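Local coordinates for protein xyloglucan-specific endo-beta-1,4-glucanase BoGH9A (Bacteroides ovatus, PDB 6DHT) that cleaves the beta-1,4-glucan backbone of xyloglucan internally, releasing xyloglucan oligosaccharides, at residues A[167-172]-A[548-553]; A[439-444]-A[512-517]; A[484-489]-A[507-512]; A[495-500]-A[542-547]. One frame throughout, in Å; residues are numbered along the deposited sequence.

Interaction 1 (A[167-172]-A[548-553]). With IMD (imidazole), chain B.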
loop_
_atom_site.group_PDB
_atom_site.type_symbol
_atom_site.label_atom_id
_atom_site.label_comp_id
_atom_site.label_asym_id
_atom_site.label_seq_id
_atom_site.Cartn_x
_atom_site.Cartn_y
_atom_site.Cartn_z
ATOM N N TYR A 167 -5.093 -10.453 8.647
ATOM C CA TYR A 167 -4.877 -11.369 7.548
ATOM C C TYR A 167 -4.048 -10.640 6.487
ATOM O O TYR A 167 -4.306 -9.475 6.172
ATOM C CB TYR A 167 -6.184 -11.805 6.927
ATOM C CG TYR A 167 -7.126 -12.561 7.824
ATOM C CD1 TYR A 167 -6.707 -13.676 8.529
ATOM C CD2 TYR A 167 -8.459 -12.162 7.946
ATOM C CE1 TYR A 167 -7.589 -14.368 9.332
ATOM C CE2 TYR A 167 -9.335 -12.844 8.762
ATOM C CZ TYR A 167 -8.888 -13.951 9.439
ATOM O OH TYR A 167 -9.752 -14.639 10.264
ATOM N N ASP A 168 -3.067 -11.313 5.903
ATOM C CA ASP A 168 -2.175 -10.668 4.952
ATOM C C ASP A 168 -2.859 -10.195 3.678
ATOM O O ASP A 168 -2.499 -9.146 3.120
ATOM C CB ASP A 168 -1.067 -11.625 4.547
ATOM C CG ASP A 168 0.108 -10.928 3.911
ATOM O OD1 ASP A 168 0.644 -9.971 4.518
ATOM O OD2 ASP A 168 0.529 -11.357 2.827
ATOM N N ALA A 169 -3.788 -10.987 3.137
ATOM C CA ALA A 169 -4.144 -10.813 1.750
ATOM C C ALA A 169 -5.373 -11.641 1.430
ATOM O O ALA A 169 -6.327 -11.659 2.206
ATOM C CB ALA A 169 -2.949 -11.237 0.888
ATOM N N GLY A 170 -5.357 -12.328 0.288
ATOM C CA GLY A 170 -6.431 -13.242 -0.029
ATOM C C GLY A 170 -6.410 -14.499 0.816
ATOM O O GLY A 170 -7.398 -15.264 0.779
ATOM N N ASP A 171 -5.316 -14.731 1.537
ATOM C CA ASP A 171 -5.144 -15.842 2.495
ATOM C C ASP A 171 -5.249 -15.346 3.940
ATOM O O ASP A 171 -5.331 -14.124 4.197
ATOM C CB ASP A 171 -3.803 -16.556 2.283
ATOM C CG ASP A 171 -2.612 -15.700 2.616
ATOM O OD1 ASP A 171 -2.491 -14.621 1.970
ATOM O OD2 ASP A 171 -1.808 -16.142 3.469
ATOM N N TYR A 172 -5.187 -16.272 4.897
ATOM C CA TYR A 172 -5.484 -15.981 6.295
ATOM C C TYR A 172 -4.263 -16.046 7.222
ATOM O O TYR A 172 -4.405 -16.057 8.430
ATOM C CB TYR A 172 -6.551 -16.968 6.792
ATOM C CG TYR A 172 -7.938 -16.843 6.199
ATOM C CD1 TYR A 172 -8.582 -15.607 6.070
ATOM C CD2 TYR A 172 -8.640 -17.981 5.789
ATOM C CE1 TYR A 172 -9.866 -15.520 5.569
ATOM C CE2 TYR A 172 -9.903 -17.900 5.288
ATOM C CZ TYR A 172 -10.541 -16.673 5.149
ATOM O OH TYR A 172 -11.817 -16.532 4.656
ATOM N N GLU A 548 -5.832 -10.506 -6.993
ATOM C CA GLU A 548 -5.505 -10.681 -5.581
ATOM C C GLU A 548 -5.556 -9.324 -4.846
ATOM O O GLU A 548 -5.467 -8.271 -5.473
ATOM C CB GLU A 548 -4.102 -11.314 -5.476
ATOM C CG GLU A 548 -3.372 -11.291 -4.146
ATOM C CD GLU A 548 -3.898 -12.211 -3.081
ATOM O OE1 GLU A 548 -5.103 -12.551 -3.075
ATOM O OE2 GLU A 548 -3.098 -12.494 -2.160
ATOM N N VAL A 549 -5.789 -9.388 -3.542
ATOM C CA VAL A 549 -5.725 -8.185 -2.697
ATOM C C VAL A 549 -4.709 -8.459 -1.603
ATOM O O VAL A 549 -4.401 -9.598 -1.284
ATOM C CB VAL A 549 -7.115 -7.844 -2.091
ATOM C CG1 VAL A 549 -8.127 -7.581 -3.202
ATOM C CG2 VAL A 549 -7.599 -8.961 -1.138
ATOM N N ALA A 550 -4.130 -7.414 -1.024
ATOM C CA ALA A 550 -3.073 -7.587 -0.032
ATOM C C ALA A 550 -2.825 -6.338 0.790
ATOM O O ALA A 550 -2.957 -5.220 0.273
ATOM C CB ALA A 550 -1.787 -7.980 -0.709
ATOM N N ILE A 551 -2.419 -6.511 2.037
ATOM C CA ILE A 551 -2.156 -5.352 2.893
ATOM C C ILE A 551 -1.057 -4.445 2.344
ATOM O O ILE A 551 -1.127 -3.215 2.548
ATOM C CB ILE A 551 -1.877 -5.739 4.353
ATOM C CG1 ILE A 551 -0.665 -6.665 4.471
ATOM C CG2 ILE A 551 -3.127 -6.296 5.011
ATOM C CD1 ILE A 551 -0.198 -6.959 5.895
ATOM N N ASN A 552 -0.042 -4.991 1.685
ATOM C CA ASN A 552 1.028 -4.145 1.157
ATOM C C ASN A 552 0.576 -3.370 -0.045
ATOM O O ASN A 552 1.095 -2.304 -0.321
ATOM C CB ASN A 552 2.305 -4.932 0.872
ATOM C CG ASN A 552 2.077 -6.140 -0.016
ATOM O OD1 ASN A 552 1.170 -6.963 0.214
ATOM N ND2 ASN A 552 2.906 -6.261 -1.036
ATOM N N TRP A 553 -0.400 -3.903 -0.773
ATOM C CA TRP A 553 -0.968 -3.211 -1.917
ATOM C C TRP A 553 -1.909 -2.115 -1.423
ATOM O O TRP A 553 -1.880 -0.997 -1.933
ATOM C CB TRP A 553 -1.680 -4.212 -2.846
ATOM C CG TRP A 553 -0.726 -5.198 -3.441
ATOM C CD1 TRP A 553 0.616 -5.165 -3.364
ATOM C CD2 TRP A 553 -1.053 -6.370 -4.211
ATOM N NE1 TRP A 553 1.154 -6.222 -4.023
ATOM C CE2 TRP A 553 0.153 -6.991 -4.543
ATOM C CE3 TRP A 553 -2.247 -6.945 -4.638
ATOM C CZ2 TRP A 553 0.218 -8.159 -5.305
ATOM C CZ3 TRP A 553 -2.188 -8.110 -5.392
ATOM C CH2 TRP A 553 -0.966 -8.703 -5.711
HETATM N N1 IMD B . -0.723 -11.276 -1.918
HETATM C C2 IMD B . 0.117 -11.454 -0.873
HETATM N N3 IMD B . 1.119 -10.551 -0.993
HETATM C C4 IMD B . 0.918 -9.827 -2.116
HETATM C C5 IMD B . -0.250 -10.287 -2.702
HETATM O O HOH W 1 -2.902 -14.784 -0.755
#

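Interaction 2 (A[439-444]-A[512-517])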
loop_
_atom_site.group_PDB
_atom_site.type_symbol
_atom_site.label_atom_id
_atom_site.label_comp_id
_atom_site.label_asym_id
_atom_site.label_seq_id
_atom_site.Cartn_x
_atom_site.Cartn_y
_atom_site.Cartn_z
ATOM N N CYS A 439 1.326 -5.074 -9.837
ATOM C CA CYS A 439 1.932 -3.871 -10.410
ATOM C C CYS A 439 1.203 -2.580 -10.092
ATOM O O CYS A 439 1.817 -1.524 -10.057
ATOM C CB CYS A 439 2.056 -3.987 -11.926
ATOM S SG CYS A 439 0.485 -4.238 -12.822
ATOM N N LEU A 440 -0.103 -2.621 -9.882
ATOM C CA LEU A 440 -0.827 -1.364 -9.681
ATOM C C LEU A 440 -0.393 -0.716 -8.382
ATOM O O LEU A 440 -0.337 0.510 -8.304
ATOM C CB LEU A 440 -2.329 -1.559 -9.691
ATOM C CG LEU A 440 -2.881 -2.046 -11.040
ATOM C CD1 LEU A 440 -4.389 -2.182 -10.913
ATOM C CD2 LEU A 440 -2.551 -1.139 -12.203
ATOM N N ALA A 441 -0.070 -1.532 -7.383
ATOM C CA ALA A 441 0.457 -0.998 -6.126
ATOM C C ALA A 441 1.968 -0.815 -6.219
ATOM O O ALA A 441 2.493 0.269 -5.903
ATOM C CB ALA A 441 0.121 -1.911 -4.975
ATOM N N GLU A 442 2.673 -1.881 -6.583
ATOM C CA GLU A 442 4.139 -1.917 -6.523
ATOM C C GLU A 442 4.800 -0.912 -7.418
ATOM O O GLU A 442 5.859 -0.370 -7.071
ATOM C CB GLU A 442 4.688 -3.288 -6.913
ATOM C CG GLU A 442 6.181 -3.467 -6.545
ATOM C CD GLU A 442 6.799 -4.821 -6.959
ATOM O OE1 GLU A 442 6.258 -5.888 -6.610
ATOM O OE2 GLU A 442 7.860 -4.819 -7.621
ATOM N N LYS A 443 4.217 -0.682 -8.588
ATOM C CA LYS A 443 4.779 0.272 -9.510
ATOM C C LYS A 443 3.920 1.510 -9.636
ATOM O O LYS A 443 4.396 2.608 -9.390
ATOM C CB LYS A 443 5.074 -0.341 -10.864
ATOM C CG LYS A 443 5.908 0.578 -11.716
ATOM C CD LYS A 443 6.585 -0.134 -12.834
ATOM C CE LYS A 443 7.599 0.784 -13.472
ATOM N NZ LYS A 443 8.160 0.191 -14.704
ATOM N N CYS A 444 2.656 1.397 -10.019
ATOM C CA CYS A 444 1.881 2.614 -10.267
ATOM C C CYS A 444 1.725 3.487 -9.004
ATOM O O CYS A 444 2.070 4.664 -8.998
ATOM C CB CYS A 444 0.528 2.260 -10.879
ATOM S SG CYS A 444 -0.421 3.665 -11.449
ATOM N N GLY A 512 -12.762 -1.177 -0.653
ATOM C CA GLY A 512 -11.523 -0.471 -0.355
ATOM C C GLY A 512 -10.236 -1.154 -0.764
ATOM O O GLY A 512 -9.165 -0.602 -0.493
ATOM N N PHE A 513 -10.302 -2.325 -1.403
ATOM C CA PHE A 513 -9.105 -3.071 -1.769
ATOM C C PHE A 513 -8.641 -2.814 -3.184
ATOM O O PHE A 513 -9.414 -2.942 -4.115
ATOM C CB PHE A 513 -9.355 -4.573 -1.619
ATOM C CG PHE A 513 -9.512 -5.022 -0.191
ATOM C CD1 PHE A 513 -10.728 -4.957 0.445
ATOM C CD2 PHE A 513 -8.433 -5.519 0.513
ATOM C CE1 PHE A 513 -10.845 -5.369 1.805
ATOM C CE2 PHE A 513 -8.541 -5.945 1.851
ATOM C CZ PHE A 513 -9.757 -5.882 2.481
ATOM N N LEU A 514 -7.358 -2.488 -3.340
ATOM C CA LEU A 514 -6.704 -2.376 -4.630
ATOM C C LEU A 514 -6.327 -3.768 -5.116
ATOM O O LEU A 514 -5.548 -4.474 -4.455
ATOM C CB LEU A 514 -5.428 -1.542 -4.500
ATOM C CG LEU A 514 -4.628 -1.361 -5.799
ATOM C CD1 LEU A 514 -5.437 -0.756 -6.917
ATOM C CD2 LEU A 514 -3.432 -0.473 -5.492
ATOM N N VAL A 515 -6.857 -4.173 -6.253
ATOM C CA VAL A 515 -6.459 -5.475 -6.775
ATOM C C VAL A 515 -5.107 -5.375 -7.487
ATOM O O VAL A 515 -4.679 -4.298 -7.888
ATOM C CB VAL A 515 -7.551 -6.100 -7.714
ATOM C CG1 VAL A 515 -8.849 -6.262 -6.955
ATOM C CG2 VAL A 515 -7.762 -5.257 -8.958
ATOM N N GLY A 516 -4.418 -6.498 -7.654
ATOM C CA GLY A 516 -3.058 -6.483 -8.170
ATOM C C GLY A 516 -2.912 -5.867 -9.553
ATOM O O GLY A 516 -1.966 -5.134 -9.829
ATOM N N GLY A 517 -3.833 -6.204 -10.454
ATOM C CA GLY A 517 -3.916 -5.605 -11.773
ATOM C C GLY A 517 -3.351 -6.465 -12.871
ATOM O O GLY A 517 -2.916 -7.595 -12.628
#

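Interaction 3 (A[484-489]-A[507-512])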
loop_
_atom_site.group_PDB
_atom_site.type_symbol
_atom_site.label_atom_id
_atom_site.label_comp_id
_atom_site.label_asym_id
_atom_site.label_seq_id
_atom_site.Cartn_x
_atom_site.Cartn_y
_atom_site.Cartn_z
ATOM N N TYR A 484 -9.765 0.050 -10.283
ATOM C CA TYR A 484 -9.230 -1.191 -9.726
ATOM C C TYR A 484 -9.307 -1.310 -8.198
ATOM O O TYR A 484 -8.571 -2.066 -7.596
ATOM C CB TYR A 484 -7.777 -1.391 -10.182
ATOM C CG TYR A 484 -7.558 -1.711 -11.655
ATOM C CD1 TYR A 484 -7.822 -2.985 -12.141
ATOM C CD2 TYR A 484 -7.008 -0.787 -12.508
ATOM C CE1 TYR A 484 -7.554 -3.303 -13.446
ATOM C CE2 TYR A 484 -6.738 -1.085 -13.840
ATOM C CZ TYR A 484 -7.026 -2.353 -14.296
ATOM O OH TYR A 484 -6.754 -2.679 -15.622
ATOM N N VAL A 485 -10.237 -0.589 -7.592
ATOM C CA VAL A 485 -10.422 -0.609 -6.148
ATOM C C VAL A 485 -11.849 -1.068 -5.870
ATOM O O VAL A 485 -12.810 -0.465 -6.365
ATOM C CB VAL A 485 -10.236 0.785 -5.537
ATOM C CG1 VAL A 485 -10.392 0.700 -4.025
ATOM C CG2 VAL A 485 -8.849 1.336 -5.853
ATOM N N THR A 486 -12.002 -2.104 -5.068
ATOM C CA THR A 486 -13.332 -2.643 -4.785
ATOM C C THR A 486 -14.236 -1.608 -4.137
ATOM O O THR A 486 -13.805 -0.819 -3.291
ATOM C CB THR A 486 -13.287 -3.905 -3.891
ATOM O OG1 THR A 486 -12.688 -3.595 -2.637
ATOM C CG2 THR A 486 -12.479 -5.019 -4.527
ATOM N N GLY A 487 -15.499 -1.592 -4.543
ATOM C CA GLY A 487 -16.484 -0.747 -3.896
ATOM C C GLY A 487 -16.505 0.704 -4.325
ATOM O O GLY A 487 -17.325 1.470 -3.820
ATOM N N LEU A 488 -15.630 1.101 -5.236
ATOM C CA LEU A 488 -15.572 2.501 -5.659
ATOM C C LEU A 488 -15.636 2.639 -7.172
ATOM O O LEU A 488 -15.424 1.677 -7.887
ATOM C CB LEU A 488 -14.301 3.136 -5.146
ATOM C CG LEU A 488 -14.276 3.283 -3.620
ATOM C CD1 LEU A 488 -12.910 3.677 -3.246
ATOM C CD2 LEU A 488 -15.283 4.311 -3.110
ATOM N N GLY A 489 -15.945 3.839 -7.659
ATOM C CA GLY A 489 -16.020 4.075 -9.094
ATOM C C GLY A 489 -17.258 3.489 -9.719
ATOM O O GLY A 489 -18.202 3.113 -9.031
ATOM N N GLU A 507 -22.946 -10.548 -1.918
ATOM C CA GLU A 507 -22.577 -10.440 -3.323
ATOM C C GLU A 507 -21.463 -9.397 -3.510
ATOM O O GLU A 507 -20.426 -9.682 -4.101
ATOM C CB GLU A 507 -23.801 -10.081 -4.177
ATOM C CG GLU A 507 -23.481 -9.846 -5.651
ATOM C CD GLU A 507 -24.714 -9.596 -6.505
ATOM O OE1 GLU A 507 -25.837 -9.894 -6.049
ATOM O OE2 GLU A 507 -24.553 -9.094 -7.636
ATOM N N ASP A 508 -21.669 -8.191 -3.011
ATOM C CA ASP A 508 -20.662 -7.163 -3.208
ATOM C C ASP A 508 -19.416 -7.499 -2.395
ATOM O O ASP A 508 -19.500 -7.947 -1.249
ATOM C CB ASP A 508 -21.199 -5.804 -2.789
ATOM C CG ASP A 508 -22.188 -5.244 -3.772
ATOM O OD1 ASP A 508 -22.195 -5.687 -4.945
ATOM O OD2 ASP A 508 -22.950 -4.356 -3.357
ATOM N N PRO A 509 -18.232 -7.288 -2.996
ATOM C CA PRO A 509 -17.004 -7.532 -2.236
ATOM C C PRO A 509 -16.801 -6.526 -1.096
ATOM O O PRO A 509 -17.378 -5.434 -1.102
ATOM C CB PRO A 509 -15.913 -7.328 -3.285
ATOM C CG PRO A 509 -16.490 -6.361 -4.241
ATOM C CD PRO A 509 -17.946 -6.757 -4.341
ATOM N N ILE A 510 -15.962 -6.891 -0.130
ATOM C CA ILE A 510 -15.585 -5.954 0.923
ATOM C C ILE A 510 -14.915 -4.775 0.207
ATOM O O ILE A 510 -14.051 -4.962 -0.662
ATOM C CB ILE A 510 -14.668 -6.610 1.959
ATOM C CG1 ILE A 510 -15.408 -7.794 2.612
ATOM C CG2 ILE A 510 -14.242 -5.572 3.028
ATOM C CD1 ILE A 510 -14.580 -8.624 3.572
ATOM N N PRO A 511 -15.305 -3.539 0.555
ATOM C CA PRO A 511 -14.808 -2.379 -0.195
ATOM C C PRO A 511 -13.416 -1.907 0.250
ATOM O O PRO A 511 -12.954 -2.206 1.341
ATOM C CB PRO A 511 -15.840 -1.280 0.132
ATOM C CG PRO A 511 -16.308 -1.633 1.500
ATOM C CD PRO A 511 -16.358 -3.167 1.517
ATOM N N GLY A 512 -12.762 -1.177 -0.653
ATOM C CA GLY A 512 -11.523 -0.471 -0.355
ATOM C C GLY A 512 -10.236 -1.154 -0.764
ATOM O O GLY A 512 -9.165 -0.602 -0.493
#

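Interaction 4 (A[495-500]-A[542-547]). With EDO (1,2-ethanediol), chain F.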
loop_
_atom_site.group_PDB
_atom_site.type_symbol
_atom_site.label_atom_id
_atom_site.label_comp_id
_atom_site.label_asym_id
_atom_site.label_seq_id
_atom_site.Cartn_x
_atom_site.Cartn_y
_atom_site.Cartn_z
ATOM N N HIS A 495 -15.319 -9.494 -8.092
ATOM C CA HIS A 495 -14.935 -10.891 -7.833
ATOM C C HIS A 495 -13.485 -11.058 -7.402
ATOM O O HIS A 495 -12.760 -11.875 -7.936
ATOM C CB HIS A 495 -15.213 -11.721 -9.101
ATOM C CG HIS A 495 -16.648 -11.689 -9.504
ATOM N ND1 HIS A 495 -17.623 -12.376 -8.807
ATOM C CD2 HIS A 495 -17.288 -10.983 -10.459
ATOM C CE1 HIS A 495 -18.800 -12.118 -9.350
ATOM N NE2 HIS A 495 -18.626 -11.295 -10.368
ATOM N N PRO A 496 -13.032 -10.258 -6.430
ATOM C CA PRO A 496 -11.625 -10.367 -6.053
ATOM C C PRO A 496 -11.220 -11.730 -5.527
ATOM O O PRO A 496 -12.023 -12.446 -4.931
ATOM C CB PRO A 496 -11.475 -9.297 -4.945
ATOM C CG PRO A 496 -12.864 -9.182 -4.389
ATOM C CD PRO A 496 -13.770 -9.323 -5.568
ATOM N N HIS A 497 -9.952 -12.058 -5.719
ATOM C CA HIS A 497 -9.346 -13.228 -5.147
ATOM C C HIS A 497 -9.066 -12.905 -3.699
ATOM O O HIS A 497 -7.976 -12.439 -3.340
ATOM C CB HIS A 497 -8.070 -13.572 -5.921
ATOM C CG HIS A 497 -7.308 -14.741 -5.371
ATOM N ND1 HIS A 497 -6.380 -14.623 -4.363
ATOM C CD2 HIS A 497 -7.321 -16.057 -5.708
ATOM C CE1 HIS A 497 -5.882 -15.813 -4.073
ATOM N NE2 HIS A 497 -6.433 -16.700 -4.888
ATOM N N HIS A 498 -10.074 -13.142 -2.869
ATOM C CA HIS A 498 -10.064 -12.690 -1.473
ATOM C C HIS A 498 -10.937 -13.660 -0.713
ATOM O O HIS A 498 -12.156 -13.660 -0.887
ATOM C CB HIS A 498 -10.678 -11.281 -1.416
ATOM C CG HIS A 498 -10.589 -10.612 -0.082
ATOM N ND1 HIS A 498 -11.503 -9.656 0.328
ATOM C CD2 HIS A 498 -9.664 -10.689 0.901
ATOM C CE1 HIS A 498 -11.146 -9.197 1.516
ATOM N NE2 HIS A 498 -10.037 -9.809 1.889
ATOM N N ARG A 499 -10.336 -14.485 0.123
ATOM C CA ARG A 499 -11.132 -15.504 0.801
ATOM C C ARG A 499 -12.240 -14.891 1.658
ATOM O O ARG A 499 -13.330 -15.451 1.737
ATOM C CB ARG A 499 -10.273 -16.450 1.624
ATOM C CG ARG A 499 -9.499 -17.488 0.792
ATOM C CD ARG A 499 -8.502 -18.239 1.644
ATOM N NE ARG A 499 -7.791 -19.288 0.903
ATOM C CZ ARG A 499 -6.821 -19.062 0.033
ATOM N NH1 ARG A 499 -6.454 -17.809 -0.245
ATOM N NH2 ARG A 499 -6.210 -20.071 -0.565
ATOM N N LEU A 500 -12.014 -13.721 2.264
ATOM C CA LEU A 500 -13.109 -13.119 3.028
ATOM C C LEU A 500 -14.318 -12.756 2.169
ATOM O O LEU A 500 -15.451 -13.098 2.505
ATOM C CB LEU A 500 -12.642 -11.867 3.767
ATOM C CG LEU A 500 -11.763 -12.059 5.000
ATOM C CD1 LEU A 500 -11.340 -10.682 5.555
ATOM C CD2 LEU A 500 -12.417 -12.846 6.101
ATOM N N ASP A 542 -10.765 -16.741 -8.886
ATOM C CA ASP A 542 -9.626 -17.640 -9.012
ATOM C C ASP A 542 -8.367 -16.964 -9.533
ATOM O O ASP A 542 -7.321 -17.586 -9.613
ATOM C CB ASP A 542 -9.955 -18.854 -9.912
ATOM C CG ASP A 542 -10.383 -18.460 -11.319
ATOM O OD1 ASP A 542 -10.769 -17.291 -11.550
ATOM O OD2 ASP A 542 -10.396 -19.344 -12.233
ATOM N N SER A 543 -8.455 -15.678 -9.873
ATOM C CA SER A 543 -7.291 -15.001 -10.446
ATOM C C SER A 543 -6.331 -14.454 -9.385
ATOM O O SER A 543 -6.344 -13.255 -9.102
ATOM C CB SER A 543 -7.694 -13.870 -11.372
ATOM O OG SER A 543 -6.539 -13.352 -12.022
ATOM N N TYR A 544 -5.525 -15.321 -8.768
ATOM C CA TYR A 544 -4.385 -14.900 -7.956
ATOM C C TYR A 544 -3.481 -14.015 -8.799
ATOM O O TYR A 544 -2.878 -13.062 -8.279
ATOM C CB TYR A 544 -3.607 -16.135 -7.498
ATOM C CG TYR A 544 -2.590 -15.980 -6.396
ATOM C CD1 TYR A 544 -2.835 -15.221 -5.251
ATOM C CD2 TYR A 544 -1.411 -16.705 -6.436
ATOM C CE1 TYR A 544 -1.905 -15.146 -4.219
ATOM C CE2 TYR A 544 -0.481 -16.634 -5.405
ATOM C CZ TYR A 544 -0.736 -15.855 -4.300
ATOM O OH TYR A 544 0.188 -15.787 -3.275
ATOM N N ALA A 545 -3.389 -14.277 -10.097
ATOM C CA ALA A 545 -2.422 -13.593 -10.956
ATOM C C ALA A 545 -2.747 -12.114 -11.144
ATOM O O ALA A 545 -1.838 -11.277 -11.259
ATOM C CB ALA A 545 -2.360 -14.289 -12.337
ATOM N N SER A 546 -4.030 -11.794 -11.196
ATOM C CA SER A 546 -4.446 -10.422 -11.557
ATOM C C SER A 546 -5.443 -9.755 -10.616
ATOM O O SER A 546 -5.631 -8.519 -10.709
ATOM C CB SER A 546 -5.019 -10.372 -12.995
ATOM O OG SER A 546 -6.378 -10.825 -13.077
ATOM N N ASN A 547 -6.079 -10.526 -9.742
ATOM C CA ASN A 547 -7.207 -10.007 -8.953
ATOM C C ASN A 547 -7.058 -10.259 -7.444
ATOM O O ASN A 547 -8.039 -10.248 -6.720
ATOM C CB ASN A 547 -8.537 -10.603 -9.477
ATOM C CG ASN A 547 -9.680 -9.630 -9.412
ATOM O OD1 ASN A 547 -9.489 -8.405 -9.514
ATOM N ND2 ASN A 547 -10.906 -10.155 -9.346
HETATM C C1 EDO F . -3.249 -18.931 -2.932
HETATM O O1 EDO F . -4.395 -19.773 -2.695
HETATM C C2 EDO F . -2.999 -17.955 -1.780
HETATM O O2 EDO F . -4.102 -17.049 -1.699
#

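Interaction 1 (A[167-172]-A[548-553])
Glu548 OE2 is gripped by three donors: across the contact Gly170 N offers a weak bond at 3.3 Å, a water donates to OE2 at 2.7 Å, and N1 of a bound imidazole points at OE2 from 2.7 Å in a nearly straight bond (170°). The carboxylate reaches this spot because the Glu548 chain, after leaving with CG anti to its own N, bends at chi2 (72°). The same water donates to Asp171 OD1 at 2.8 Å and so bridges the predicted nucleophile and the predicted proton donor. On the far side of Ala169, Ile551 N at the start of helix 551-567 bonds Asp168 O at 2.9 Å (166°), nearly along the C=O axis. Ile551 CD1 lies 3.4 Å from Asp168 OD1, the two side chains crossing at about a right angle; the Asp168 carboxylate itself is tied to Asn178 and Tyr333. Imidazole C5 sits over one face of the Trp553 ring, 3.4 Å from CZ2. Asp168 to Asp171 spell the DAGD motif of family 9, and the bridging water implies that both carboxylates face one shared cleft, where the imidazole, probably from the crystallisation liquor, may mark a pocket.

Interaction 2 (A[439-444]-A[512-517])
Leu440 presses its isobutyl group into the turn at Gly516 and Gly517. Its CG stands anti to the carbonyl carbon (chi1 -64°), which carries the branch off the helix toward the loop, and the CD1 methyl settles 3.6 Å from Gly517 CA and 3.7 Å from Val515 O. Gly517 has no side chain and a positive phi; a CB built there would point into Leu440 CG, so the bare CA is what lets the methyl come in. Leu514, earlier in the same loop, answers with CG anti to the backbone N (chi1 179°), which extends the chain toward the helix, where its two methyls part. CD1 lies 4.2 Å from Leu440 CB, and CD2 lies 3.9 Å from Ala441 CB, so Leu514 spans two consecutive helix residues. One polar bond runs beside this apolar patch, from Leu440 N to Gly516 O at 3.1 Å and nearly straight (169°). Behind the patch, Trp553 and Ala556 of helix 551-567 cover Ala441, while Leu557 and Ile474 cover Leu514, placing it among the helices of the family 9 (alpha/alpha)6 barrel. Helix 439-458 begins at Cys439, and an N-H in its first turn has no carbonyl of its own helix to bond; Gly516 O supplies one, which implies that the loop satisfies a buried donor, with the leucine methyls packed beside the bond.

Interaction 3 (A[484-489]-A[507-512])
Thr486 points its side chain at 509-512, OG1 meeting Ile510 and CB meeting Pro509. Its hydroxyl lies between the backbone N and the carbonyl carbon (chi1 61°), and from there OG1 donates to Ile510 O at 2.8 Å, in the carbonyl plane and on a lone pair. One corner of the proline ring, Pro509 CG, meets Thr486 CB at 4.1 Å, while the hydroxyl turns to Ile510 O. Two residues on, Pro511 CB lies 4.1 Å from Gly487 CA; a side chain on Gly487 would run into that ring. Val485 closes the other end with CG1, anti to its backbone N, resting 3.8 Å from Gly512 C. Val485 to Leu488 form a type II beta turn whose third residue is Gly487, and the turn presents Thr486 O to Gly512 N at 2.9 Å. That bond is almost straight (175°), yet the donor lies above the carbonyl plane, 42° out of it. Beyond the two segments, Phe513 N bonds Thr486 OG1, and Ile510 N bonds the hydroxyl of Ser501, a magnesium ligand. With a valine at Thr486, Ile510 O and Phe513 N would probably both lose their common hydroxyl partner. Side chain and backbone of one residue thus hold successive points of 510-513, which implies that this loop is fixed in register against the turn by hydrogen bonds more than by apolar contact.

Interaction 4 (A[495-500]-A[542-547])
Both His497 and Tyr544 send CG anti to the backbone N (chi1 177° and -166°), and these torsions bring their rings together at a slant, centroids 5.0 Å apart and planes at 42°. The closest touch is His497 CE1 to Tyr544 CD1 at 3.3 Å. Tyr544 CB stands over the imidazole face, 4.1 Å from the His497 ring centroid, in a CH-pi contact, and Tyr544 CA covers that face too. Away from the rings, the backbones join: His497 N donates to Asn547 O at 2.8 Å, coming from above the carbonyl plane. Asn547 ND2 adds a weak, bent bond to His495 O at 2.9 Å, but the amide is also held by Tyr537 at OD1 and by the predicted active-site residue Asp539 at ND2. His497 is the centre of an inverse gamma turn just before helix 499-503, and this predicted active-site histidine bonds Glu548, the predicted proton donor, through ND1. Replacing His497 by an alanine is likely to leave Glu548 OE1 without its ND1 partner and open a gap beside Tyr544 CB. A 1,2-ethanediol, probably from the crystallisation liquor, lies beside the rings: O2 is in the imidazole plane at its edge, and C1 is over the Tyr544 face. The Arg499 guanidinium grips both diol oxygens, NH2 to O1 at 2.8 Å and NH1 to O2 at 2.9 Å, and NH1 also bonds Gly170 O.

How the interactions relate
Interactions 1 and 2 are wholly buried, about 11 and 8 Å from the centre of the chain to their own centres; interactions 3 and 4 lie farther out, at about 16 and 17 Å, 3 still largely buried with Gly487 exposed, 4 only partly buried. Their chemistry follows place: carboxylates, water and small bound molecules in 1, leucine methyls in 2, hydroxyl and backbone bonds with prolines in 3, rings and an arginine in 4. Interactions 2 and 3 hold the same loop, sharing Gly512. His497 ND1 to Glu548 OE1, 2.8 Å, ties 4 to 1, and Gly516 N probably bonds Glu548 O (3.0 Å), so Glu548 is held from both neighbours.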